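Local coordinates for protein Bse634I restriction endonuclease (Geobacillus stearothermophilus, PDB 1KNV) that probably cuts double-stranded DNA as a metal-dependent type II restriction endonuclease of the PD-(D/E)XK superfamily, at residues 81-84 with 85-89; 119-122 with 123-127; 198-202 with 203-207. All blocks are in the same frame, centred on the assembly; numbering follows the deposited sequence.

Interaction 1: 81-84 with 85-89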
loop_
_atom_site.group_PDB
_atom_site.type_symbol
_atom_site.label_atom_id
_atom_site.label_comp_id
_atom_site.label_asym_id
_atom_site.label_seq_id
_atom_site.Cartn_x
_atom_site.Cartn_y
_atom_site.Cartn_z
ATOM N N VAL B 81 -4.279 -38.171 15.310
ATOM C CA VAL B 81 -5.351 -38.459 16.258
ATOM C C VAL B 81 -4.969 -37.928 17.637
ATOM O O VAL B 81 -5.800 -37.352 18.340
ATOM C CB VAL B 81 -5.639 -39.976 16.359
ATOM C CG1 VAL B 81 -6.665 -40.241 17.451
ATOM C CG2 VAL B 81 -6.156 -40.491 15.029
ATOM N N MET B 82 -3.704 -38.107 18.014
ATOM C CA MET B 82 -3.217 -37.638 19.314
ATOM C C MET B 82 -3.348 -36.126 19.464
ATOM O O MET B 82 -3.820 -35.629 20.493
ATOM C CB MET B 82 -1.762 -38.063 19.507
ATOM C CG MET B 82 -1.625 -39.553 19.742
ATOM S SD MET B 82 0.066 -40.120 19.845
ATOM C CE MET B 82 -0.224 -41.894 20.065
ATOM N N ILE B 83 -2.914 -35.406 18.435
ATOM C CA ILE B 83 -3.007 -33.955 18.415
ATOM C C ILE B 83 -4.482 -33.549 18.555
ATOM O O ILE B 83 -4.838 -32.749 19.422
ATOM C CB ILE B 83 -2.434 -33.396 17.088
ATOM C CG1 ILE B 83 -0.914 -33.497 17.111
ATOM C CG2 ILE B 83 -2.838 -31.946 16.892
ATOM C CD1 ILE B 83 -0.279 -32.731 18.254
ATOM N N ALA B 84 -5.332 -34.116 17.701
ATOM C CA ALA B 84 -6.754 -33.812 17.716
ATOM C C ALA B 84 -7.409 -34.057 19.073
ATOM O O ALA B 84 -8.156 -33.213 19.561
ATOM C CB ALA B 84 -7.469 -34.622 16.642
ATOM N N ILE B 85 -7.141 -35.209 19.682
ATOM C CA ILE B 85 -7.732 -35.544 20.979
ATOM C C ILE B 85 -7.252 -34.597 22.078
ATOM O O ILE B 85 -8.046 -34.096 22.878
ATOM C CB ILE B 85 -7.381 -37.002 21.390
ATOM C CG1 ILE B 85 -8.001 -37.982 20.396
ATOM C CG2 ILE B 85 -7.873 -37.294 22.812
ATOM C CD1 ILE B 85 -9.494 -37.890 20.309
ATOM N N GLN B 86 -5.948 -34.360 22.116
ATOM C CA GLN B 86 -5.392 -33.487 23.127
ATOM C C GLN B 86 -6.038 -32.117 22.993
ATOM O O GLN B 86 -6.506 -31.549 23.976
ATOM C CB GLN B 86 -3.868 -33.394 22.972
ATOM C CG GLN B 86 -3.152 -32.726 24.152
ATOM C CD GLN B 86 -3.214 -33.529 25.460
ATOM O OE1 GLN B 86 -2.866 -33.015 26.520
ATOM N NE2 GLN B 86 -3.650 -34.785 25.385
ATOM N N SER B 87 -6.085 -31.592 21.771
ATOM C CA SER B 87 -6.684 -30.274 21.525
ATOM C C SER B 87 -8.129 -30.213 21.975
ATOM O O SER B 87 -8.567 -29.211 22.545
ATOM C CB SER B 87 -6.612 -29.915 20.040
ATOM O OG SER B 87 -5.267 -29.799 19.627
ATOM N N TRP B 88 -8.873 -31.282 21.708
ATOM C CA TRP B 88 -10.279 -31.348 22.090
ATOM C C TRP B 88 -10.409 -31.264 23.613
ATOM O O TRP B 88 -11.255 -30.529 24.118
ATOM C CB TRP B 88 -10.918 -32.637 21.555
ATOM C CG TRP B 88 -12.321 -32.891 22.038
ATOM C CD1 TRP B 88 -12.717 -33.151 23.323
ATOM C CD2 TRP B 88 -13.505 -32.936 21.242
ATOM N NE1 TRP B 88 -14.074 -33.354 23.375
ATOM C CE2 TRP B 88 -14.582 -33.228 22.113
ATOM C CE3 TRP B 88 -13.762 -32.757 19.879
ATOM C CZ2 TRP B 88 -15.898 -33.348 21.658
ATOM C CZ3 TRP B 88 -15.072 -32.877 19.429
ATOM C CH2 TRP B 88 -16.123 -33.169 20.318
ATOM N N ASN B 89 -9.572 -32.001 24.343
ATOM C CA ASN B 89 -9.634 -31.966 25.802
ATOM C C ASN B 89 -9.063 -30.663 26.376
ATOM O O ASN B 89 -9.431 -30.246 27.477
ATOM C CB ASN B 89 -8.896 -33.167 26.405
ATOM C CG ASN B 89 -9.632 -34.484 26.182
ATOM O OD1 ASN B 89 -10.860 -34.520 26.117
ATOM N ND2 ASN B 89 -8.878 -35.576 26.087
#
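S87 holds the carbonyl of I83, one turn earlier in the same helix, with two bonds at once. These residues make two largely buried turns of alpha-helix 68-93, with i to i+4 backbone bonds from V81 through W88. The amide nitrogen S87 N reaches I83 O at 2.9 Å. The hydroxyl S87 OG donates to the same I83 O at 3.0 Å, from above the carbonyl plane, 43° out of it. What brings the hydroxyl back over its own helix is the first torsion (chi1 -64°), which sets OG beside the backbone N. A buried polar group is thereby satisfied without leaving the helix. With an alanine here, I83 O would probably keep its amide donor but lose the second one, the hydroxyl.

On another side of the turn the contact is apolar. V81 and I85 lie side by side and point the same way, their CG1 methyl and methylene carbons 3.9 Å apart. CG1 of I85 also sits 3.1 Å from V81 O, the carbonyl that accepts I85 N.

Further out, helix 169-176 packs on this side, with L176 against V81 and A175 against both A84 and I85. Helix 281-291 packs against I83 through I283, and helix 43-60 meets M82. The side chain of I83 comes within about 4 Å of that of L197, which binds calcium in a structure of this protein, though no ion is bound to this chain here. At the far end the indole NE1 of W88 bonds to L162 O, while its backbone N closes the turn on A84 O at 3.0 Å.

Interaction 2: 119-122 with 123-127; sequences ETRE and KLHQL
K123 lies back along the helix over E119, its CG 3.3 Å from the carbonyl oxygen E119 O. The ammonium group stops 4.5 Å short of the carboxylate, measured from K123 NZ to E119 OE2, and two waters fill in. One accepts from K123 NZ and donates to E119 O. The other does the same between K123 NZ and E119 OE2, with a short 2.6 Å bond to that OE2. A bend at the last torsion (chi4 -52°) turns NZ toward both waters. The pair is therefore a solvent-bridged i to i+4 couple, and the opposite charges probably still attract through it.

All of this belongs to alpha-helix 118-131, which packs against helix 203-227: Y227 there takes a cation-pi contact from K123 and a hydrogen bond with T120 OG1. K123 also packs on K123 of the second subunit, and Q126 NE2 bonds to W228 O of that subunit.

R121 and H125 make the other i to i+4 couple. The imidazole CE1 sits over one face of the R121 guanidinium, 3.6 Å above its plane and displaced toward the rim. Ring and guanidinium planes are 56° apart, so this is no parallel stack. One face of the imidazole in turn lies over R121 O, whose backbone partner is H125 N at 2.8 Å.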
loop_
_atom_site.group_PDB
_atom_site.type_symbol
_atom_site.label_atom_id
_atom_site.label_comp_id
_atom_site.label_asym_id
_atom_site.label_seq_id
_atom_site.Cartn_x
_atom_site.Cartn_y
_atom_site.Cartn_z
ATOM N N GLU B 119 -19.543 -14.574 2.096
ATOM C CA GLU B 119 -19.004 -13.255 1.796
ATOM C C GLU B 119 -17.487 -13.277 1.624
ATOM O O GLU B 119 -16.951 -12.685 0.688
ATOM C CB GLU B 119 -19.402 -12.278 2.906
ATOM C CG GLU B 119 -18.756 -10.911 2.823
ATOM C CD GLU B 119 -19.227 -9.981 3.931
ATOM O OE1 GLU B 119 -19.426 -10.444 5.077
ATOM O OE2 GLU B 119 -19.385 -8.774 3.664
ATOM N N THR B 120 -16.801 -13.964 2.531
ATOM C CA THR B 120 -15.352 -14.072 2.478
ATOM C C THR B 120 -14.866 -14.907 1.289
ATOM O O THR B 120 -13.932 -14.508 0.597
ATOM C CB THR B 120 -14.816 -14.673 3.784
ATOM O OG1 THR B 120 -15.143 -13.794 4.874
ATOM C CG2 THR B 120 -13.304 -14.873 3.696
ATOM N N ARG B 121 -15.497 -16.057 1.046
ATOM C CA ARG B 121 -15.112 -16.918 -0.079
ATOM C C ARG B 121 -15.275 -16.229 -1.445
ATOM O O ARG B 121 -14.472 -16.427 -2.353
ATOM C CB ARG B 121 -15.908 -18.230 -0.033
ATOM C CG ARG B 121 -15.631 -19.052 1.224
ATOM C CD ARG B 121 -15.886 -20.525 0.990
ATOM N NE ARG B 121 -14.957 -21.088 0.012
ATOM C CZ ARG B 121 -15.170 -22.217 -0.660
ATOM N NH1 ARG B 121 -16.287 -22.913 -0.463
ATOM N NH2 ARG B 121 -14.270 -22.650 -1.539
ATOM N N GLU B 122 -16.314 -15.413 -1.588
ATOM C CA GLU B 122 -16.533 -14.683 -2.831
ATOM C C GLU B 122 -15.372 -13.700 -3.072
ATOM O O GLU B 122 -14.920 -13.524 -4.205
ATOM C CB GLU B 122 -17.866 -13.927 -2.762
ATOM C CG GLU B 122 -19.010 -14.591 -3.513
ATOM C CD GLU B 122 -20.386 -14.150 -3.015
ATOM O OE1 GLU B 122 -20.559 -12.956 -2.661
ATOM O OE2 GLU B 122 -21.304 -15.006 -2.993
ATOM N N LYS B 123 -14.887 -13.060 -2.009
ATOM C CA LYS B 123 -13.781 -12.120 -2.162
ATOM C C LYS B 123 -12.521 -12.847 -2.618
ATOM O O LYS B 123 -11.762 -12.340 -3.438
ATOM C CB LYS B 123 -13.509 -11.374 -0.852
ATOM C CG LYS B 123 -14.677 -10.524 -0.351
ATOM C CD LYS B 123 -14.207 -9.517 0.676
ATOM C CE LYS B 123 -15.370 -8.861 1.376
ATOM N NZ LYS B 123 -16.323 -8.323 0.391
ATOM N N LEU B 124 -12.302 -14.042 -2.090
ATOM C CA LEU B 124 -11.136 -14.813 -2.463
ATOM C C LEU B 124 -11.309 -15.351 -3.880
ATOM O O LEU B 124 -10.342 -15.449 -4.633
ATOM C CB LEU B 124 -10.925 -15.965 -1.477
ATOM C CG LEU B 124 -10.638 -15.556 -0.028
ATOM C CD1 LEU B 124 -10.456 -16.793 0.833
ATOM C CD2 LEU B 124 -9.390 -14.685 0.024
ATOM N N HIS B 125 -12.539 -15.710 -4.241
ATOM C CA HIS B 125 -12.802 -16.224 -5.582
ATOM C C HIS B 125 -12.624 -15.112 -6.589
ATOM O O HIS B 125 -12.157 -15.332 -7.701
ATOM C CB HIS B 125 -14.212 -16.794 -5.673
ATOM C CG HIS B 125 -14.360 -18.108 -4.975
ATOM N ND1 HIS B 125 -15.500 -18.465 -4.285
ATOM C CD2 HIS B 125 -13.503 -19.149 -4.854
ATOM C CE1 HIS B 125 -15.335 -19.671 -3.764
ATOM N NE2 HIS B 125 -14.131 -20.107 -4.095
ATOM N N GLN B 126 -12.990 -13.908 -6.193
ATOM C CA GLN B 126 -12.832 -12.775 -7.074
ATOM C C GLN B 126 -11.319 -12.522 -7.265
ATOM O O GLN B 126 -10.867 -12.201 -8.373
ATOM C CB GLN B 126 -13.547 -11.579 -6.456
ATOM C CG GLN B 126 -13.515 -10.325 -7.264
ATOM C CD GLN B 126 -12.203 -9.602 -7.114
ATOM O OE1 GLN B 126 -11.562 -9.680 -6.062
ATOM N NE2 GLN B 126 -11.798 -8.875 -8.154
ATOM N N LEU B 127 -10.536 -12.689 -6.196
ATOM C CA LEU B 127 -9.082 -12.502 -6.263
ATOM C C LEU B 127 -8.477 -13.527 -7.226
ATOM O O LEU B 127 -7.680 -13.183 -8.093
ATOM C CB LEU B 127 -8.453 -12.651 -4.868
ATOM C CG LEU B 127 -6.923 -12.714 -4.729
ATOM C CD1 LEU B 127 -6.270 -11.510 -5.380
ATOM C CD2 LEU B 127 -6.552 -12.774 -3.258
HETATM O O HOH W 1 -18.032 -10.471 -0.852
HETATM O O HOH W 2 -18.248 -7.152 2.004
#

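Interaction 3: 198-202 with 203-207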
loop_
_atom_site.group_PDB
_atom_site.type_symbol
_atom_site.label_atom_id
_atom_site.label_comp_id
_atom_site.label_asym_id
_atom_site.label_seq_id
_atom_site.Cartn_x
_atom_site.Cartn_y
_atom_site.Cartn_z
ATOM N N LYS B 198 5.316 -30.595 12.003
ATOM C CA LYS B 198 6.371 -31.295 11.260
ATOM C C LYS B 198 7.104 -32.352 12.088
ATOM O O LYS B 198 7.368 -32.161 13.274
ATOM C CB LYS B 198 7.407 -30.299 10.712
ATOM C CG LYS B 198 6.853 -29.173 9.858
ATOM C CD LYS B 198 6.113 -29.666 8.619
ATOM C CE LYS B 198 5.540 -28.477 7.851
ATOM N NZ LYS B 198 4.643 -28.900 6.763
ATOM N N THR B 199 7.449 -33.462 11.443
ATOM C CA THR B 199 8.155 -34.546 12.111
ATOM C C THR B 199 9.489 -34.063 12.664
ATOM O O THR B 199 9.941 -34.506 13.718
ATOM C CB THR B 199 8.399 -35.704 11.141
ATOM O OG1 THR B 199 7.138 -36.232 10.717
ATOM C CG2 THR B 199 9.190 -36.801 11.810
ATOM N N SER B 200 10.113 -33.147 11.937
ATOM C CA SER B 200 11.387 -32.577 12.343
ATOM C C SER B 200 11.579 -31.320 11.525
ATOM O O SER B 200 10.782 -31.038 10.630
ATOM C CB SER B 200 12.528 -33.553 12.054
ATOM O OG SER B 200 12.653 -33.786 10.662
ATOM N N LEU B 201 12.633 -30.572 11.819
ATOM C CA LEU B 201 12.897 -29.349 11.081
ATOM C C LEU B 201 13.949 -29.547 9.997
ATOM O O LEU B 201 14.736 -28.647 9.682
ATOM C CB LEU B 201 13.282 -28.218 12.036
ATOM C CG LEU B 201 12.106 -27.796 12.929
ATOM C CD1 LEU B 201 12.473 -26.587 13.771
ATOM C CD2 LEU B 201 10.899 -27.492 12.044
ATOM N N ARG B 202 13.945 -30.748 9.432
ATOM C CA ARG B 202 14.827 -31.097 8.334
ATOM C C ARG B 202 14.568 -29.994 7.295
ATOM O O ARG B 202 13.426 -29.578 7.114
ATOM C CB ARG B 202 14.401 -32.456 7.790
ATOM C CG ARG B 202 15.367 -33.091 6.820
ATOM C CD ARG B 202 14.882 -34.472 6.446
ATOM N NE ARG B 202 13.634 -34.419 5.699
ATOM C CZ ARG B 202 12.987 -35.493 5.262
ATOM N NH1 ARG B 202 13.475 -36.701 5.507
ATOM N NH2 ARG B 202 11.862 -35.357 4.567
ATOM N N PRO B 203 15.614 -29.518 6.593
ATOM C CA PRO B 203 15.485 -28.457 5.586
ATOM C C PRO B 203 14.159 -28.342 4.844
ATOM O O PRO B 203 13.516 -27.294 4.892
ATOM C CB PRO B 203 16.649 -28.742 4.653
ATOM C CG PRO B 203 17.701 -29.171 5.616
ATOM C CD PRO B 203 16.945 -30.146 6.496
ATOM N N ASP B 204 13.747 -29.408 4.167
ATOM C CA ASP B 204 12.503 -29.377 3.416
ATOM C C ASP B 204 11.287 -29.097 4.293
ATOM O O ASP B 204 10.378 -28.380 3.887
ATOM C CB ASP B 204 12.312 -30.686 2.626
ATOM C CG ASP B 204 12.077 -31.901 3.517
ATOM O OD1 ASP B 204 12.749 -32.023 4.567
ATOM O OD2 ASP B 204 11.226 -32.749 3.149
ATOM N N ARG B 205 11.276 -29.639 5.501
ATOM C CA ARG B 205 10.149 -29.441 6.400
ATOM C C ARG B 205 10.144 -28.062 7.015
ATOM O O ARG B 205 9.094 -27.502 7.300
ATOM C CB ARG B 205 10.166 -30.507 7.491
ATOM C CG ARG B 205 9.793 -31.877 6.966
ATOM C CD ARG B 205 10.183 -32.949 7.946
ATOM N NE ARG B 205 9.851 -34.277 7.442
ATOM C CZ ARG B 205 10.344 -35.402 7.944
ATOM N NH1 ARG B 205 11.191 -35.357 8.962
ATOM N NH2 ARG B 205 9.994 -36.567 7.427
ATOM N N ARG B 206 11.324 -27.511 7.218
ATOM C CA ARG B 206 11.426 -26.181 7.782
ATOM C C ARG B 206 10.938 -25.181 6.729
ATOM O O ARG B 206 10.239 -24.214 7.042
ATOM C CB ARG B 206 12.875 -25.889 8.142
ATOM C CG ARG B 206 13.036 -24.770 9.120
ATOM C CD ARG B 206 14.501 -24.529 9.382
ATOM N NE ARG B 206 15.113 -23.870 8.237
ATOM C CZ ARG B 206 16.418 -23.686 8.084
ATOM N NH1 ARG B 206 17.268 -24.118 9.006
ATOM N NH2 ARG B 206 16.870 -23.054 7.007
ATOM N N LEU B 207 11.314 -25.430 5.478
ATOM C CA LEU B 207 10.931 -24.566 4.379
ATOM C C LEU B 207 9.419 -24.603 4.197
ATOM O O LEU B 207 8.810 -23.586 3.869
ATOM C CB LEU B 207 11.636 -24.990 3.086
ATOM C CG LEU B 207 11.481 -24.033 1.898
ATOM C CD1 LEU B 207 12.074 -22.686 2.255
ATOM C CD2 LEU B 207 12.172 -24.598 0.672
#
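R202 and R205 lay their guanidinium groups flat on one another, centres 3.8 Å apart and planes 19° from parallel. Two like charges this close would repel, and the neighbours probably offset the cost. D204 is gripped side-on by R202: NE bonds to OD1 at 2.8 Å and NH2 to OD2 at 3.0 Å, both on the syn side of the carboxylate, so the salt bridge fixes the rotation of the R202 group. A bend at chi3 (66°) turns the end of R202 over R205.

R205 is sandwiched. R202 NH2 lies over one face, and CB of T199 over the opposite face at 3.6 Å from R205 NH1. At its edge S200 OG accepts from R205 NH1 at 2.7 Å, almost exactly in the guanidinium plane. The R205 chain runs straight from CG to NE, and its CD passes close to S200 O.

This is the junction where strand 191-198 of the central mixed sheet passes through a short loop into helix 203-227. R202 O receives R206 N at 2.9 Å near the start of the helix, and a weak bond from R205 N. K198, at the end of the strand, lays its CE 3.7 Å from R205 O, and its side chain comes about 5 Å from that of D146, where calcium is seen in a structure of this protein but is not bound to this chain here.

The tight part is thus the sandwich of T199, R205 and R202, with S200 and D204 at the edges. Behind it L201 is buried against V244, L252 and L209, and R206, whose CB lies near L201 O, carries its NH1 to a salt bridge with D248. The outward side of T199, R202 and P203 is exposed, while D204 meets D204 of the third subunit.

How the interactions relate
Interaction 1 is core, interaction 2 is partly buried and interaction 3 lies at the surface, and none touches another. Interactions 2 and 3 share an element: helix 203-227 begins at 203-207, and its far end packs on the helix of interaction 2. The chemistry follows the place. Within 81-89 a hydroxyl turns back on its own helix among apolar side chains; in 119-127 lysine and glutamate meet through water; in 198-207 arginines stack with a carboxylate alongside. Interactions 1 and 3 both approach the calcium site, unoccupied in this chain, I83 near L197 and K198 near D146, whereas interaction 2 is away from it. Interaction 2 meets the second subunit and interaction 3 the third.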